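PDB 3TTY: beta-galactosidase from Bacillus circulans subsp. alkalophilus, which hydrolyses terminal beta-galactosidic bonds, as in lactose, and binds the product galactose in a pocket at the mouth of its TIM barrel. Local coordinates for residues Val39-Val44 / Met144-Asn149. Residues are numbered along the deposited sequence; the frame is centred on the assembly and turned at random.
Sequences VATVNV and MWHVSN. With GLA (alpha-D-galactopyranose), chain H.
The nearest pair of CA atoms, those of Val44 and Asn149, lies 7.0 Å apart, where the chain leaves strand 39-42 on one side and strand 142-146 on the other. The two strands are not neighbours in the sheet: strand 75-79 runs between them, so they meet through side chains pointing inward. Deeper down, the methyl CG2 of Thr41 reaches CD2 of the His146 imidazole at 3.5 Å, approaching the ring obliquely, with the two side chains crossing at about a right angle. The histidine extends there because its CG lies anti to the backbone N (chi1 175°). Val44 CG2 lies over one face of this ring. At the ring's edge and in its plane are Ser148 O, 2.9 Å from His146 ND1, and Asn149 OD1. Met306 of strand 303-307 touches both Thr41 and His146 within the barrel. This is the eight-stranded parallel TIM barrel of a glycoside hydrolase, and the contact lies near the C-terminal ends of its second and fourth strands, where the galactose pocket opens. Asn149 precedes Glu150, another residue of that pocket; an Asn-Glu pair after the fourth strand is characteristic of clan GH-A glycoside hydrolases, whose glutamate at this place is probably the acid/base. Val44 CG1, anti to its own backbone N, packs against Asn149 CB at 3.7 Å and the amide carbon CG at 3.8 Å. The amide's ND2 donates to O2 of galactose (3.1 Å, N-H...O angle 154°) and to His112 NE2, while OD1 accepts from Asn252 ND2, which fixes the amide's orientation. With an alanine here, the sugar's O2 would probably lose this donor and Asn252 its acceptor. Glu307, which Asn149 touches, and Arg111 and Glu355 also hydrogen-bond the sugar.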
loop_
_atom_site.group_PDB
_atom_site.type_symbol
_atom_site.label_atom_id
_atom_site.label_comp_id
_atom_site.label_asym_id
_atom_site.label_seq_id
_atom_site.Cartn_x
_atom_site.Cartn_y
_atom_site.Cartn_z
ATOM N N VAL A 39 -40.995 -4.032 -15.496
ATOM C CA VAL A 39 -40.578 -4.948 -14.436
ATOM C C VAL A 39 -39.919 -4.224 -13.260
ATOM O O VAL A 39 -39.131 -3.306 -13.438
ATOM C CB VAL A 39 -39.667 -6.073 -14.974
ATOM C CG1 VAL A 39 -38.335 -5.523 -15.443
ATOM C CG2 VAL A 39 -39.478 -7.149 -13.918
ATOM N N ALA A 40 -40.268 -4.635 -12.051
ATOM C CA ALA A 40 -39.689 -4.055 -10.855
ATOM C C ALA A 40 -39.091 -5.169 -10.009
ATOM O O ALA A 40 -39.722 -6.215 -9.811
ATOM C CB ALA A 40 -40.753 -3.272 -10.053
ATOM N N THR A 41 -37.868 -4.950 -9.533
ATOM C CA THR A 41 -37.195 -5.877 -8.632
ATOM C C THR A 41 -37.288 -5.271 -7.243
ATOM O O THR A 41 -36.590 -4.316 -6.927
ATOM C CB THR A 41 -35.702 -6.044 -9.010
ATOM O OG1 THR A 41 -35.589 -6.584 -10.335
ATOM C CG2 THR A 41 -34.975 -6.954 -8.016
ATOM N N VAL A 42 -38.162 -5.815 -6.408
ATOM C CA VAL A 42 -38.482 -5.167 -5.142
ATOM C C VAL A 42 -38.097 -6.025 -3.949
ATOM O O VAL A 42 -37.819 -7.220 -4.092
ATOM C CB VAL A 42 -39.978 -4.845 -5.059
ATOM C CG1 VAL A 42 -40.409 -4.051 -6.292
ATOM C CG2 VAL A 42 -40.771 -6.137 -4.949
ATOM N N ASN A 43 -38.056 -5.395 -2.778
ATOM C CA ASN A 43 -37.768 -6.079 -1.516
ATOM C C ASN A 43 -36.369 -6.698 -1.408
ATOM O O ASN A 43 -36.191 -7.715 -0.722
ATOM C CB ASN A 43 -38.805 -7.166 -1.258
ATOM C CG ASN A 43 -38.812 -7.635 0.186
ATOM O OD1 ASN A 43 -38.862 -6.822 1.126
ATOM N ND2 ASN A 43 -38.750 -8.952 0.375
ATOM N N VAL A 44 -35.379 -6.109 -2.079
ATOM C CA VAL A 44 -34.019 -6.661 -2.016
ATOM C C VAL A 44 -33.395 -6.415 -0.644
ATOM O O VAL A 44 -32.654 -7.255 -0.131
ATOM C CB VAL A 44 -33.093 -6.086 -3.096
ATOM C CG1 VAL A 44 -31.711 -6.728 -3.013
ATOM C CG2 VAL A 44 -33.680 -6.287 -4.471
ATOM N N MET A 144 -40.429 -13.972 -11.270
ATOM C CA MET A 144 -39.059 -14.372 -10.949
ATOM C C MET A 144 -38.771 -14.151 -9.468
ATOM O O MET A 144 -39.191 -13.142 -8.905
ATOM C CB MET A 144 -38.076 -13.573 -11.808
ATOM C CG MET A 144 -36.605 -13.917 -11.616
ATOM S SD MET A 144 -36.109 -15.567 -12.204
ATOM C CE MET A 144 -36.630 -15.523 -13.913
ATOM N N TRP A 145 -38.081 -15.104 -8.839
ATOM C CA TRP A 145 -37.563 -14.923 -7.479
ATOM C C TRP A 145 -36.099 -14.502 -7.546
ATOM O O TRP A 145 -35.313 -15.066 -8.304
ATOM C CB TRP A 145 -37.674 -16.203 -6.634
ATOM C CG TRP A 145 -39.060 -16.544 -6.159
ATOM C CD1 TRP A 145 -39.877 -17.510 -6.665
ATOM C CD2 TRP A 145 -39.787 -15.933 -5.081
ATOM N NE1 TRP A 145 -41.062 -17.535 -5.978
ATOM C CE2 TRP A 145 -41.034 -16.578 -5.001
ATOM C CE3 TRP A 145 -39.506 -14.899 -4.185
ATOM C CZ2 TRP A 145 -41.998 -16.228 -4.062
ATOM C CZ3 TRP A 145 -40.464 -14.549 -3.258
ATOM C CH2 TRP A 145 -41.694 -15.209 -3.200
ATOM N N HIS A 146 -35.746 -13.524 -6.721
ATOM C CA HIS A 146 -34.410 -12.949 -6.673
ATOM C C HIS A 146 -33.857 -13.258 -5.273
ATOM O O HIS A 146 -34.048 -12.488 -4.319
ATOM C CB HIS A 146 -34.537 -11.441 -6.974
ATOM C CG HIS A 146 -33.271 -10.644 -6.845
ATOM N ND1 HIS A 146 -32.429 -10.735 -5.756
ATOM C CD2 HIS A 146 -32.760 -9.673 -7.636
ATOM C CE1 HIS A 146 -31.438 -9.870 -5.898
ATOM N NE2 HIS A 146 -31.611 -9.213 -7.029
ATOM N N VAL A 147 -33.193 -14.407 -5.156
ATOM C CA VAL A 147 -32.690 -14.889 -3.865
ATOM C C VAL A 147 -31.523 -14.060 -3.370
ATOM O O VAL A 147 -30.518 -13.898 -4.083
ATOM C CB VAL A 147 -32.231 -16.355 -3.940
ATOM C CG1 VAL A 147 -31.489 -16.751 -2.657
ATOM C CG2 VAL A 147 -33.421 -17.269 -4.206
ATOM N N SER A 148 -31.656 -13.526 -2.156
ATOM C CA SER A 148 -30.576 -12.750 -1.557
ATOM C C SER A 148 -30.164 -11.621 -2.519
ATOM O O SER A 148 -31.008 -11.046 -3.206
ATOM C CB SER A 148 -29.388 -13.674 -1.243
ATOM O OG SER A 148 -28.438 -13.055 -0.392
ATOM N N ASN A 149 -28.873 -11.309 -2.548
ATOM C CA ASN A 149 -28.308 -10.346 -3.475
ATOM C C ASN A 149 -26.790 -10.494 -3.492
ATOM O O ASN A 149 -26.154 -10.506 -2.434
ATOM C CB ASN A 149 -28.675 -8.914 -3.086
ATOM C CG ASN A 149 -28.343 -7.919 -4.188
ATOM O OD1 ASN A 149 -28.935 -7.955 -5.263
ATOM N ND2 ASN A 149 -27.388 -7.036 -3.929
HETATM C C1 GLA H . -24.532 -4.303 -7.301
HETATM C C2 GLA H . -25.693 -4.523 -6.299
HETATM C C3 GLA H . -26.738 -3.395 -6.333
HETATM C C4 GLA H . -25.992 -2.070 -6.268
HETATM C C5 GLA H . -24.946 -2.018 -7.386
HETATM C C6 GLA H . -24.264 -0.645 -7.347
HETATM O O1 GLA H . -24.873 -4.461 -8.690
HETATM O O2 GLA H . -26.340 -5.758 -6.559
HETATM O O3 GLA H . -27.641 -3.465 -5.215
HETATM O O4 GLA H . -25.340 -2.038 -5.005
HETATM O O5 GLA H . -23.950 -3.017 -7.143
HETATM O O6 GLA H . -23.573 -0.403 -8.580
#